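PDB 5X2E: tegumental protein 20.8 kDa from Clonorchis sinensis, which binds calcium through a calmodulin-like EF-hand domain, one part of a longer tegumental-allergen-like protein. Local coordinates for residues Ile4-Val8 / Glu67-Arg72; Ile18-Glu24 / Val37-Lys41. One frame throughout, in Å; residues are numbered along the deposited sequence.

Interaction 1. Residues Ile4-Val8 / Glu67-Arg72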
loop_
_atom_site.group_PDB
_atom_site.type_symbol
_atom_site.label_atom_id
_atom_site.label_comp_id
_atom_site.label_asym_id
_atom_site.label_seq_id
_atom_site.Cartn_x
_atom_site.Cartn_y
_atom_site.Cartn_z
ATOM N N ILE A 4 -0.568 6.345 4.641
ATOM C CA ILE A 4 0.652 6.701 3.905
ATOM C C ILE A 4 1.778 5.726 4.259
ATOM O O ILE A 4 2.403 5.097 3.389
ATOM C CB ILE A 4 1.076 8.179 4.204
ATOM C CG1 ILE A 4 0.045 9.151 3.608
ATOM C CG2 ILE A 4 2.437 8.462 3.617
ATOM C CD1 ILE A 4 0.022 10.562 4.207
ATOM N N ASN A 5 1.988 5.567 5.553
ATOM C CA ASN A 5 2.970 4.651 6.093
ATOM C C ASN A 5 2.715 3.196 5.687
ATOM O O ASN A 5 3.633 2.473 5.293
ATOM C CB ASN A 5 2.934 4.784 7.599
ATOM C CG ASN A 5 4.058 4.081 8.307
ATOM O OD1 ASN A 5 4.659 3.145 7.806
ATOM N ND2 ASN A 5 4.317 4.521 9.535
ATOM N N ILE A 6 1.466 2.752 5.802
ATOM C CA ILE A 6 1.152 1.346 5.530
ATOM C C ILE A 6 1.387 1.043 4.045
ATOM O O ILE A 6 1.929 -0.012 3.714
ATOM C CB ILE A 6 -0.289 1.011 5.995
ATOM C CG1 ILE A 6 -0.364 1.099 7.532
ATOM C CG2 ILE A 6 -0.718 -0.376 5.493
ATOM C CD1 ILE A 6 -1.770 1.229 8.096
ATOM N N PHE A 7 1.033 1.973 3.158
ATOM C CA PHE A 7 1.271 1.763 1.718
ATOM C C PHE A 7 2.764 1.518 1.493
ATOM O O PHE A 7 3.162 0.575 0.805
ATOM C CB PHE A 7 0.839 2.957 0.855
ATOM C CG PHE A 7 1.016 2.692 -0.605
ATOM C CD1 PHE A 7 -0.060 2.256 -1.360
ATOM C CD2 PHE A 7 2.256 2.884 -1.234
ATOM C CE1 PHE A 7 0.081 1.964 -2.703
ATOM C CE2 PHE A 7 2.408 2.577 -2.579
ATOM C CZ PHE A 7 1.324 2.126 -3.311
ATOM N N VAL A 8 3.579 2.416 2.026
ATOM C CA VAL A 8 5.023 2.277 1.865
ATOM C C VAL A 8 5.537 0.985 2.480
ATOM O O VAL A 8 6.351 0.281 1.875
ATOM C CB VAL A 8 5.740 3.513 2.427
ATOM C CG1 VAL A 8 7.250 3.273 2.523
ATOM C CG2 VAL A 8 5.418 4.713 1.530
ATOM N N GLU A 67 2.446 12.673 -1.433
ATOM C CA GLU A 67 2.518 12.382 0.019
ATOM C C GLU A 67 3.214 11.051 0.337
ATOM O O GLU A 67 3.997 10.945 1.293
ATOM C CB GLU A 67 1.126 12.379 0.630
ATOM C CG GLU A 67 0.495 13.726 0.656
ATOM C CD GLU A 67 -0.878 13.680 1.262
ATOM O OE1 GLU A 67 -0.985 13.802 2.504
ATOM O OE2 GLU A 67 -1.851 13.522 0.493
ATOM N N ILE A 68 2.958 10.040 -0.473
ATOM C CA ILE A 68 3.635 8.773 -0.280
ATOM C C ILE A 68 5.095 8.933 -0.662
ATOM O O ILE A 68 5.980 8.391 0.000
ATOM C CB ILE A 68 2.974 7.640 -1.113
ATOM C CG1 ILE A 68 1.828 6.987 -0.341
ATOM C CG2 ILE A 68 3.981 6.552 -1.468
ATOM C CD1 ILE A 68 0.668 7.896 -0.134
ATOM N N ILE A 69 5.359 9.660 -1.740
ATOM C CA ILE A 69 6.744 9.841 -2.169
ATOM C C ILE A 69 7.571 10.563 -1.094
ATOM O O ILE A 69 8.709 10.188 -0.815
ATOM C CB ILE A 69 6.806 10.593 -3.503
ATOM C CG1 ILE A 69 6.170 9.753 -4.620
ATOM C CG2 ILE A 69 8.250 10.941 -3.838
ATOM C CD1 ILE A 69 5.960 10.549 -5.893
ATOM N N ASP A 70 7.003 11.604 -0.496
ATOM C CA ASP A 70 7.697 12.339 0.574
ATOM C C ASP A 70 8.015 11.403 1.710
ATOM O O ASP A 70 9.135 11.375 2.226
ATOM C CB ASP A 70 6.835 13.483 1.089
ATOM C CG ASP A 70 7.062 14.750 0.331
ATOM O OD1 ASP A 70 8.104 14.853 -0.335
ATOM O OD2 ASP A 70 6.211 15.652 0.420
ATOM N N PHE A 71 7.010 10.628 2.103
ATOM C CA PHE A 71 7.214 9.704 3.207
ATOM C C PHE A 71 8.280 8.678 2.860
ATOM O O PHE A 71 9.111 8.351 3.687
ATOM C CB PHE A 71 5.913 9.001 3.602
ATOM C CG PHE A 71 6.070 8.057 4.774
ATOM C CD1 PHE A 71 6.339 6.704 4.577
ATOM C CD2 PHE A 71 5.947 8.527 6.072
ATOM C CE1 PHE A 71 6.509 5.849 5.650
ATOM C CE2 PHE A 71 6.092 7.668 7.161
ATOM C CZ PHE A 71 6.378 6.337 6.946
ATOM N N ARG A 72 8.232 8.152 1.644
ATOM C CA ARG A 72 9.231 7.216 1.179
ATOM C C ARG A 72 10.633 7.789 1.251
ATOM O O ARG A 72 11.542 7.125 1.734
ATOM C CB ARG A 72 8.911 6.822 -0.274
ATOM C CG ARG A 72 9.871 5.810 -0.920
ATOM C CD ARG A 72 9.333 4.413 -0.876
ATOM N NE ARG A 72 8.027 4.271 -1.524
ATOM C CZ ARG A 72 7.371 3.114 -1.610
ATOM N NH1 ARG A 72 7.882 2.019 -1.036
ATOM N NH2 ARG A 72 6.197 3.041 -2.247
#

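Interaction 2. Residues Ile18-Glu24 / Val37-Lys41. With CA (calcium ion), chain B.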
loop_
_atom_site.group_PDB
_atom_site.type_symbol
_atom_site.label_atom_id
_atom_site.label_comp_id
_atom_site.label_asym_id
_atom_site.label_seq_id
_atom_site.Cartn_x
_atom_site.Cartn_y
_atom_site.Cartn_z
ATOM N N ILE A 18 1.245 -2.114 -5.350
ATOM C CA ILE A 18 1.152 -3.182 -4.375
ATOM C C ILE A 18 0.681 -4.442 -5.113
ATOM O O ILE A 18 -0.417 -4.504 -5.699
ATOM C CB ILE A 18 0.207 -2.807 -3.220
ATOM C CG1 ILE A 18 0.905 -1.778 -2.321
ATOM C CG2 ILE A 18 -0.247 -4.074 -2.477
ATOM C CD1 ILE A 18 -0.003 -1.270 -1.175
ATOM N N SER A 19 1.537 -5.440 -5.147
ATOM C CA SER A 19 1.147 -6.711 -5.700
ATOM C C SER A 19 0.311 -7.485 -4.688
ATOM O O SER A 19 0.407 -7.270 -3.458
ATOM C CB SER A 19 2.398 -7.525 -6.099
ATOM O OG SER A 19 3.002 -8.034 -4.923
ATOM N N TYR A 20 -0.483 -8.429 -5.168
ATOM C CA TYR A 20 -1.238 -9.247 -4.249
ATOM C C TYR A 20 -0.322 -10.065 -3.286
ATOM O O TYR A 20 -0.571 -10.083 -2.079
ATOM C CB TYR A 20 -2.217 -10.124 -4.999
ATOM C CG TYR A 20 -3.375 -9.410 -5.713
ATOM C CD1 TYR A 20 -3.665 -8.070 -5.507
ATOM C CD2 TYR A 20 -4.171 -10.126 -6.602
ATOM C CE1 TYR A 20 -4.755 -7.465 -6.145
ATOM C CE2 TYR A 20 -5.229 -9.537 -7.254
ATOM C CZ TYR A 20 -5.522 -8.199 -7.031
ATOM O OH TYR A 20 -6.624 -7.671 -7.697
ATOM N N PRO A 21 0.816 -10.622 -3.757
ATOM C CA PRO A 21 1.712 -11.260 -2.759
ATOM C C PRO A 21 2.239 -10.269 -1.696
ATOM O O PRO A 21 2.334 -10.664 -0.523
ATOM C CB PRO A 21 2.858 -11.813 -3.627
ATOM C CG PRO A 21 2.138 -12.137 -4.952
ATOM C CD PRO A 21 1.191 -10.971 -5.140
ATOM N N GLU A 22 2.575 -9.032 -2.087
ATOM C CA GLU A 22 3.018 -8.042 -1.107
ATOM C C GLU A 22 1.965 -7.812 -0.033
ATOM O O GLU A 22 2.283 -7.779 1.148
ATOM C CB GLU A 22 3.348 -6.701 -1.804
ATOM C CG GLU A 22 4.710 -6.692 -2.476
ATOM C CD GLU A 22 4.971 -5.412 -3.274
ATOM O OE1 GLU A 22 4.014 -4.708 -3.678
ATOM O OE2 GLU A 22 6.149 -5.065 -3.514
ATOM N N LEU A 23 0.720 -7.636 -0.455
ATOM C CA LEU A 23 -0.383 -7.416 0.459
ATOM C C LEU A 23 -0.564 -8.637 1.363
ATOM O O LEU A 23 -0.696 -8.515 2.576
ATOM C CB LEU A 23 -1.649 -7.130 -0.360
ATOM C CG LEU A 23 -2.954 -7.051 0.425
ATOM C CD1 LEU A 23 -2.943 -5.879 1.441
ATOM C CD2 LEU A 23 -4.097 -6.928 -0.564
ATOM N N GLU A 24 -0.505 -9.825 0.760
ATOM C CA GLU A 24 -0.713 -11.045 1.513
ATOM C C GLU A 24 0.408 -11.289 2.529
ATOM O O GLU A 24 0.143 -11.738 3.660
ATOM C CB GLU A 24 -0.878 -12.210 0.532
ATOM C CG GLU A 24 -2.214 -12.059 -0.202
ATOM C CD GLU A 24 -2.310 -12.599 -1.577
ATOM O OE1 GLU A 24 -1.357 -13.197 -2.115
ATOM O OE2 GLU A 24 -3.448 -12.448 -2.104
ATOM N N VAL A 37 -7.292 -9.022 2.917
ATOM C CA VAL A 37 -6.848 -9.074 1.527
ATOM C C VAL A 37 -8.011 -8.703 0.594
ATOM O O VAL A 37 -7.878 -7.790 -0.254
ATOM C CB VAL A 37 -6.253 -10.474 1.173
ATOM C CG1 VAL A 37 -5.907 -10.522 -0.304
ATOM C CG2 VAL A 37 -5.046 -10.802 2.044
ATOM N N GLU A 38 -9.147 -9.355 0.787
ATOM C CA GLU A 38 -10.327 -9.044 -0.022
ATOM C C GLU A 38 -10.777 -7.594 0.139
ATOM O O GLU A 38 -11.202 -6.979 -0.823
ATOM C CB GLU A 38 -11.479 -9.975 0.329
ATOM C CG GLU A 38 -11.312 -11.372 -0.224
ATOM C CD GLU A 38 -12.006 -11.567 -1.553
ATOM O OE1 GLU A 38 -13.201 -11.944 -1.531
ATOM O OE2 GLU A 38 -11.363 -11.352 -2.612
ATOM N N LYS A 39 -10.682 -7.045 1.347
ATOM C CA LYS A 39 -11.113 -5.668 1.576
ATOM C C LYS A 39 -10.237 -4.680 0.795
ATOM O O LYS A 39 -10.747 -3.740 0.184
ATOM C CB LYS A 39 -11.095 -5.330 3.072
ATOM C CG LYS A 39 -12.031 -6.162 3.935
ATOM C CD LYS A 39 -11.894 -5.705 5.387
ATOM C CE LYS A 39 -11.811 -6.878 6.367
ATOM N NZ LYS A 39 -13.080 -7.665 6.426
ATOM N N TRP A 40 -8.923 -4.885 0.803
ATOM C CA TRP A 40 -8.006 -4.021 0.037
ATOM C C TRP A 40 -8.274 -4.133 -1.459
ATOM O O TRP A 40 -8.219 -3.137 -2.200
ATOM C CB TRP A 40 -6.534 -4.372 0.358
ATOM C CG TRP A 40 -6.034 -3.655 1.587
ATOM C CD1 TRP A 40 -6.499 -3.800 2.880
ATOM C CD2 TRP A 40 -5.004 -2.655 1.637
ATOM N NE1 TRP A 40 -5.820 -2.950 3.716
ATOM C CE2 TRP A 40 -4.897 -2.238 2.982
ATOM C CE3 TRP A 40 -4.167 -2.059 0.675
ATOM C CZ2 TRP A 40 -3.993 -1.262 3.387
ATOM C CZ3 TRP A 40 -3.250 -1.100 1.098
ATOM C CH2 TRP A 40 -3.183 -0.711 2.439
ATOM N N LYS A 41 -8.523 -5.347 -1.920
ATOM C CA LYS A 41 -8.794 -5.540 -3.345
ATOM C C LYS A 41 -10.080 -4.792 -3.715
ATOM O O LYS A 41 -10.152 -4.130 -4.746
ATOM C CB LYS A 41 -8.924 -7.024 -3.691
ATOM C CG LYS A 41 -7.645 -7.847 -3.629
ATOM C CD LYS A 41 -7.914 -9.323 -3.943
ATOM C CE LYS A 41 -6.609 -10.149 -3.985
ATOM N NZ LYS A 41 -6.844 -11.563 -4.355
HETATM CA CA CA B . 5.430 -3.312 -5.191
HETATM O O HOH W 1 5.203 -5.059 -6.738
#

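Interaction 1. Residues Ile4-Val8 / Glu67-Arg72
The Phe71 ring lies against the backbone of helix 3-10, with Asn5 CA over one face in a CH-pi contact, 4.1 Å from the ring centroid. At the edge of the same ring sits Val8 CG2, near the ring plane and 3.8 Å from Phe71 CD1. The Asn5 amide reaches the far end of the ring, its CG 3.5 Å from Phe71 CZ, with the amide plane tilted against the ring. Placing CG opposite the backbone N (chi1 -178°) sends the Phe71 ring across to the first helix. A second flat group, the Arg72 guanidinium, has Val8 CG2 3.9 Å above the plane and over its centre. Arg72 NH2 in turn comes to the edge of the Phe7 ring, 3.8 Å from Phe7 CE2, with ring and guanidinium almost perpendicular at 83°. Bends at chi2 and chi3 turn the arginine back toward Val8. Its NH2 forms a salt bridge with the calcium ligand Asp11 and a hydrogen bond with Asn16, so the last helix supplies a second-shell group to the metal loop.

Aliphatic contacts fill the rest. Ile4 CG2 presses on Phe71 CB at 3.5 Å, Ile4 CG1 meets Ile68 CD1, and Ile68 CG2 touches Val8 CG2 at 3.8 Å. No hydrogen bond links the two segments. Their axes cross at -70°, 9.4 Å apart, laying helix 65-79 across helix 3-10, the entering helix of the EF-hand, while Ile68 and Phe7 also pack on Leu54 of helix 54-61.

Interaction 2. Residues Ile18-Glu24 / Val37-Lys41
Ile18 reaches Trp40 with its terminal methyl, CD1 lying 4.0 Å from Trp40 CZ3, and the two side chains cross at about a right angle. Its backbone is hydrogen-bonded to Ile52 in the short antiparallel pairing of strands 17-19 and 51-53. Ser19 follows as the N-cap of helix 20-29: its OG accepts from Glu22 N, while Ser19 N gives a bond to Glu22 OE1, completing a capping box.

Tyr20 turns one ring face to Lys41, whose CE stands 3.5 Å from the Tyr20 ring centroid and almost on the ring normal. Lys41 NZ is also over this face, 4.2 Å from the same centroid, adding a cation-pi interaction. The lysine chain, extended beyond CG, crosses the tyrosine at about a right angle; Tyr20 OH is hydrogen-bonded to Asp45.

Glu22, the last position of the EF-hand loop, already lies in the first turn of the exiting helix. Both its carboxylate oxygens bind the calcium ion, OE1 and OE2 each at 2.5 Å from the metal, the bidentate ligation expected there. Asp11, Asp13, Thr15, Val17 and a water complete the site. The bond from Ser19 N, on the anti side of OE1 and out of the carboxylate plane, probably also steadies this metal ligand. Helix 35-44 is the entering helix of the second EF-hand, so the contact joins the two hands of the pair.

Leu23, with CG anti to the backbone N (chi1 172°), points both branches at that helix. CD1 rests over a face of the Trp40 indole, 3.7 Å above its plane and offset toward the rim; CD2 lies 3.6 Å from Trp40 CB. Glu24 crosses Val37 at about a right angle, with its CG against both Val37 methyls, and brings OE2 to 4.2 Å from Lys41 NZ, opposite charges too far apart for a salt bridge.

In the fold
Both contacts are partly buried and lie on opposite sides of the chain's centre, about 17 Å apart between centres. They share the calcium-binding EF-hand: interaction 1 covers its entering helix with helix 65-79, whereas interaction 2 sets the start of its exiting helix against helix 35-44 of the second hand. They meet where Phe7 CD1 packs 3.5 Å from Ile18 CD1, and again where Ile6 touches Trp40. Each combines buried apolar groups with a cationic side chain. In interaction 1 the arginine turns inward to the metal loop; in interaction 2 the lysine lies over a partly exposed tyrosine, while the calcium ligand Glu22 makes no contact with 37-41.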